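Side-chain contacts in multiple antibiotic resistance protein MarR (Escherichia coli, PDB 1JGS), which represses the marRAB operon, which activates antibiotic resistance and oxidative stress genes, by binding the marO operator DNA: residues Asp70-Cys74 and Lys75-Glu79; Leu62-Leu65 and Thr66-Leu69. All coordinates share one frame; numbering follows the deposited sequence.

Interaction 1: residues Asp70-Cys74 and Lys75-Glu79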
loop_
_atom_site.group_PDB
_atom_site.type_symbol
_atom_site.label_atom_id
_atom_site.label_comp_id
_atom_site.label_asym_id
_atom_site.label_seq_id
_atom_site.Cartn_x
_atom_site.Cartn_y
_atom_site.Cartn_z
ATOM N N ASP A 70 -12.936 -15.318 -6.867
ATOM C CA ASP A 70 -14.015 -15.838 -7.707
ATOM C C ASP A 70 -14.063 -15.055 -9.010
ATOM O O ASP A 70 -14.247 -15.636 -10.070
ATOM C CB ASP A 70 -15.373 -15.747 -7.004
ATOM C CG ASP A 70 -15.654 -16.944 -6.083
ATOM O OD1 ASP A 70 -14.864 -17.921 -6.061
ATOM O OD2 ASP A 70 -16.688 -16.906 -5.382
ATOM N N ARG A 71 -13.908 -13.738 -8.951
ATOM C CA ARG A 71 -13.927 -12.964 -10.186
ATOM C C ARG A 71 -12.761 -13.411 -11.072
ATOM O O ARG A 71 -12.911 -13.561 -12.282
ATOM C CB ARG A 71 -13.813 -11.462 -9.898
ATOM C CG ARG A 71 -13.702 -10.571 -11.137
ATOM C CD ARG A 71 -14.826 -10.846 -12.144
ATOM N NE ARG A 71 -16.168 -10.625 -11.594
ATOM C CZ ARG A 71 -16.683 -9.429 -11.326
ATOM N NH1 ARG A 71 -15.969 -8.330 -11.555
ATOM N NH2 ARG A 71 -17.915 -9.324 -10.842
ATOM N N LEU A 72 -11.597 -13.631 -10.474
ATOM C CA LEU A 72 -10.432 -14.045 -11.264
ATOM C C LEU A 72 -10.640 -15.412 -11.915
ATOM O O LEU A 72 -10.167 -15.654 -13.027
ATOM C CB LEU A 72 -9.172 -14.031 -10.390
ATOM C CG LEU A 72 -8.718 -12.602 -10.037
ATOM C CD1 LEU A 72 -7.592 -12.586 -9.027
ATOM C CD2 LEU A 72 -8.306 -11.921 -11.319
ATOM N N VAL A 73 -11.346 -16.309 -11.232
ATOM C CA VAL A 73 -11.620 -17.625 -11.811
ATOM C C VAL A 73 -12.568 -17.423 -12.989
ATOM O O VAL A 73 -12.373 -18.025 -14.039
ATOM C CB VAL A 73 -12.261 -18.577 -10.779
ATOM C CG1 VAL A 73 -12.695 -19.872 -11.440
ATOM C CG2 VAL A 73 -11.252 -18.855 -9.662
ATOM N N CYS A 74 -13.575 -16.553 -12.827
ATOM C CA CYS A 74 -14.525 -16.263 -13.913
ATOM C C CYS A 74 -13.792 -15.729 -15.139
ATOM O O CYS A 74 -14.221 -15.942 -16.276
ATOM C CB CYS A 74 -15.559 -15.215 -13.496
ATOM S SG CYS A 74 -16.938 -15.820 -12.532
ATOM N N LYS A 75 -12.705 -15.008 -14.916
ATOM C CA LYS A 75 -11.953 -14.473 -16.038
ATOM C C LYS A 75 -10.998 -15.535 -16.590
ATOM O O LYS A 75 -10.328 -15.316 -17.607
ATOM C CB LYS A 75 -11.176 -13.229 -15.607
ATOM C CG LYS A 75 -12.045 -12.003 -15.397
ATOM C CD LYS A 75 -11.186 -10.807 -14.981
ATOM C CE LYS A 75 -11.944 -9.492 -15.079
ATOM N NZ LYS A 75 -11.015 -8.343 -15.179
ATOM N N GLY A 76 -10.950 -16.685 -15.919
ATOM C CA GLY A 76 -10.080 -17.766 -16.358
ATOM C C GLY A 76 -8.604 -17.511 -16.070
ATOM O O GLY A 76 -7.728 -18.116 -16.691
ATOM N N TRP A 77 -8.314 -16.623 -15.121
ATOM C CA TRP A 77 -6.931 -16.317 -14.807
ATOM C C TRP A 77 -6.383 -17.082 -13.617
ATOM O O TRP A 77 -5.174 -17.192 -13.459
ATOM C CB TRP A 77 -6.765 -14.818 -14.551
ATOM C CG TRP A 77 -7.089 -13.947 -15.719
ATOM C CD1 TRP A 77 -7.198 -14.332 -17.021
ATOM C CD2 TRP A 77 -7.364 -12.542 -15.690
ATOM N NE1 TRP A 77 -7.531 -13.256 -17.809
ATOM C CE2 TRP A 77 -7.640 -12.143 -17.017
ATOM C CE3 TRP A 77 -7.408 -11.583 -14.672
ATOM C CZ2 TRP A 77 -7.957 -10.825 -17.358
ATOM C CZ3 TRP A 77 -7.723 -10.262 -15.008
ATOM C CH2 TRP A 77 -7.994 -9.898 -16.343
ATOM N N VAL A 78 -7.268 -17.620 -12.784
ATOM C CA VAL A 78 -6.849 -18.344 -11.591
ATOM C C VAL A 78 -7.625 -19.643 -11.434
ATOM O O VAL A 78 -8.763 -19.748 -11.886
ATOM C CB VAL A 78 -7.075 -17.458 -10.336
ATOM C CG1 VAL A 78 -6.873 -18.259 -9.069
ATOM C CG2 VAL A 78 -6.130 -16.257 -10.370
ATOM N N GLU A 79 -7.004 -20.639 -10.810
ATOM C CA GLU A 79 -7.676 -21.910 -10.582
ATOM C C GLU A 79 -7.286 -22.418 -9.205
ATOM O O GLU A 79 -6.208 -22.087 -8.687
ATOM C CB GLU A 79 -7.322 -22.941 -11.667
ATOM C CG GLU A 79 -5.952 -23.581 -11.579
ATOM C CD GLU A 79 -5.664 -24.455 -12.799
ATOM O OE1 GLU A 79 -5.658 -23.910 -13.912
ATOM O OE2 GLU A 79 -5.452 -25.682 -12.667
#

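Interaction 2: residues Leu62-Leu65 and Thr66-Leu69. With SAL (2-hydroxybenzoic acid), chain B; SAL (2-hydroxybenzoic acid), chain C.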
loop_
_atom_site.group_PDB
_atom_site.type_symbol
_atom_site.label_atom_id
_atom_site.label_comp_id
_atom_site.label_asym_id
_atom_site.label_seq_id
_atom_site.Cartn_x
_atom_site.Cartn_y
_atom_site.Cartn_z
ATOM N N LEU A 62 -10.673 -10.529 4.100
ATOM C CA LEU A 62 -10.850 -11.855 3.538
ATOM C C LEU A 62 -12.049 -11.865 2.603
ATOM O O LEU A 62 -12.005 -12.462 1.527
ATOM C CB LEU A 62 -11.050 -12.891 4.650
ATOM C CG LEU A 62 -11.020 -14.350 4.177
ATOM C CD1 LEU A 62 -9.657 -14.644 3.591
ATOM C CD2 LEU A 62 -11.317 -15.297 5.325
ATOM N N GLY A 63 -13.118 -11.196 3.018
ATOM C CA GLY A 63 -14.324 -11.156 2.209
ATOM C C GLY A 63 -14.090 -10.639 0.802
ATOM O O GLY A 63 -14.605 -11.195 -0.171
ATOM N N ALA A 64 -13.298 -9.579 0.687
ATOM C CA ALA A 64 -13.021 -8.977 -0.613
ATOM C C ALA A 64 -12.084 -9.848 -1.433
ATOM O O ALA A 64 -12.067 -9.763 -2.658
ATOM C CB ALA A 64 -12.415 -7.599 -0.424
ATOM N N LEU A 65 -11.306 -10.686 -0.752
ATOM C CA LEU A 65 -10.366 -11.572 -1.425
ATOM C C LEU A 65 -11.129 -12.711 -2.089
ATOM O O LEU A 65 -10.878 -13.056 -3.252
ATOM C CB LEU A 65 -9.363 -12.142 -0.420
ATOM C CG LEU A 65 -8.251 -12.968 -1.073
ATOM C CD1 LEU A 65 -7.402 -12.038 -1.913
ATOM C CD2 LEU A 65 -7.408 -13.668 -0.020
ATOM N N THR A 66 -12.068 -13.275 -1.336
ATOM C CA THR A 66 -12.904 -14.373 -1.791
ATOM C C THR A 66 -13.648 -13.987 -3.049
ATOM O O THR A 66 -13.668 -14.741 -4.023
ATOM C CB THR A 66 -13.950 -14.756 -0.717
ATOM O OG1 THR A 66 -13.314 -14.856 0.563
ATOM C CG2 THR A 66 -14.598 -16.093 -1.058
ATOM N N ARG A 67 -14.279 -12.815 -3.024
ATOM C CA ARG A 67 -15.017 -12.343 -4.193
ATOM C C ARG A 67 -14.008 -12.106 -5.300
ATOM O O ARG A 67 -14.257 -12.418 -6.451
ATOM C CB ARG A 67 -15.775 -11.036 -3.887
ATOM C CG ARG A 67 -16.835 -11.162 -2.804
ATOM C CD ARG A 67 -17.885 -10.053 -2.900
ATOM N NE ARG A 67 -17.316 -8.711 -2.810
ATOM C CZ ARG A 67 -16.849 -8.165 -1.690
ATOM N NH1 ARG A 67 -16.879 -8.842 -0.546
ATOM N NH2 ARG A 67 -16.352 -6.937 -1.710
ATOM N N MET A 68 -12.863 -11.549 -4.931
ATOM C CA MET A 68 -11.788 -11.276 -5.881
ATOM C C MET A 68 -11.322 -12.573 -6.557
ATOM O O MET A 68 -11.190 -12.644 -7.785
ATOM C CB MET A 68 -10.601 -10.633 -5.152
ATOM C CG MET A 68 -9.300 -10.637 -5.943
ATOM S SD MET A 68 -9.367 -9.552 -7.359
ATOM C CE MET A 68 -8.746 -8.007 -6.591
ATOM N N LEU A 69 -11.065 -13.597 -5.749
ATOM C CA LEU A 69 -10.603 -14.859 -6.302
ATOM C C LEU A 69 -11.661 -15.450 -7.241
ATOM O O LEU A 69 -11.327 -15.984 -8.309
ATOM C CB LEU A 69 -10.236 -15.823 -5.170
ATOM C CG LEU A 69 -8.945 -15.477 -4.393
ATOM C CD1 LEU A 69 -8.751 -16.454 -3.239
ATOM C CD2 LEU A 69 -7.728 -15.577 -5.318
HETATM C "C1'" SAL B . -11.394 -19.536 -1.047
HETATM O "O1'" SAL B . -11.417 -20.777 -1.519
HETATM O "O2'" SAL B . -11.695 -18.576 -1.770
HETATM C C1 SAL B . -10.995 -19.376 0.367
HETATM C C2 SAL B . -10.939 -18.050 0.964
HETATM C C3 SAL B . -10.556 -17.867 2.314
HETATM C C4 SAL B . -10.218 -18.956 3.114
HETATM C C5 SAL B . -10.272 -20.407 2.493
HETATM C C6 SAL B . -10.654 -20.531 1.161
HETATM O O2 SAL B . -11.248 -16.923 0.270
HETATM C "C1'" SAL C . -12.514 -7.281 -7.964
HETATM O "O1'" SAL C . -12.324 -7.233 -9.277
HETATM O "O2'" SAL C . -13.222 -8.185 -7.435
HETATM C C1 SAL C . -11.843 -6.215 -7.189
HETATM C C2 SAL C . -11.974 -6.163 -5.730
HETATM C C3 SAL C . -11.333 -5.138 -4.970
HETATM C C4 SAL C . -10.562 -4.149 -5.604
HETATM C C5 SAL C . -10.418 -4.197 -7.188
HETATM C C6 SAL C . -11.063 -5.224 -7.872
HETATM O O2 SAL C . -12.710 -7.083 -5.016
#

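Interaction 1: residues Asp70-Cys74 and Lys75-Glu79
L72 and W77 meet where helix 62-74 ends in a Schellman motif and the chain turns into strand 78-82, the first strand of the hairpin in this MarR-type winged helix-turn-helix domain. G76, with positive phi (74°), is the first residue to leave helical backbone angles. Two hydrogen bonds back into the last turn define the motif: W77 N to L72 O at 3.0 Å and G76 N to V73 O at 2.7 Å. K75 N keeps the ordinary helical bond to R71 O.

The tight part of the contact is apolar and built around L72. A chi1 of -71° turns its CG away from the carbonyl carbon and beside the backbone N; the L72 and W77 side chains cross at about a right angle, with L72 CD2 3.5 Å from W77 CE3. K75 CB adds to this packing, 3.8 Å above the plane of the W77 ring and over its centre. On the strand side, L72 CB packs against V78 CG2 at 3.8 Å. Both L72 and V78 are buried, and helix 34-46 covers them through V39 and L40 respectively; V92 and L94 of the second strand also press on V78.

The other side of the turn is looser. R71 and C74 are exposed, and R71 CD comes no nearer than 4.3 Å to K75 CE. Beyond CG the K75 chain runs extended away from the turn, and its NZ hydrogen-bonds to Q36 OE1 and D31 O. At the margin, the partly exposed V73 borders the strand, its CG2 3.5 Å from V78 O.

Interaction 2: residues Leu62-Leu65 and Thr66-Leu69
T66 OG1 turns back along helix 62-74 to donate to L62 O at 2.9 Å, and it also accepts a hydrogen bond from the hydroxyl O2 of the chain B salicylate, again at 2.9 Å. Its first torsion (chi1 -47°) sets OG1 beside the backbone N, within reach of the preceding turn. L62 O therefore has two donors from one residue, T66 N and OG1, the hydroxyl approaching from above the carbonyl plane. The i to i+4 backbone bonds continue through L69.

Van der Waals contacts reach two salicylate pockets, one lined in part by L62, T66 and L69, the other by A64 and M68. In the first, L62 CD1 touches C3 of the chain B ligand at 3.6 Å, T66 CG2 lies 3.7 Å from its O2, and L69 CD1 approaches its carboxylate atom O2'. L69 CD1 also packs on L65 CG, at 4.1 Å. M68 serves the other salicylate: its chain, bent at chi2 (69°) and chi3, brings CE to 3.6 Å from C1 of the chain C ligand, with SD near the carboxylate carbon. A35, Q36 and V39 of helix 34-46 back this methionine.

The charged contact crosses the subunit interface: R67 NH2 forms a salt bridge with D61 of the second subunit. The guanidinium folds back so that A64 CA lies against one of its faces, 4.1 Å from CZ.

With the T66 hydroxyl donating to L62 O and accepting from the ligand, both its roles are assigned and its rotation is probably fixed. Residues 62-69 thus hold the chain B salicylate partly by polar contact, but meet the chain C ligand through van der Waals contact.

Interactions 2 and 1 follow one another along helix 62-74, their centres about 12 Å apart and on the same side of the chain's centre. Residues 62-69 form its first two turns; residues 70-79 contain its last turn and the passage into strand 78-82, which pairs antiparallel with strand 90-94. Apart from adjoining in sequence, the two contacts do not touch. Helix 34-46 backs both, through M68 in one and L72 and V78 in the other. In interaction 2, two salicylates lie against different flanks of the helix that, as in other winged helix-turn-helix proteins, probably reads DNA; interaction 1 joins that helix to the wing.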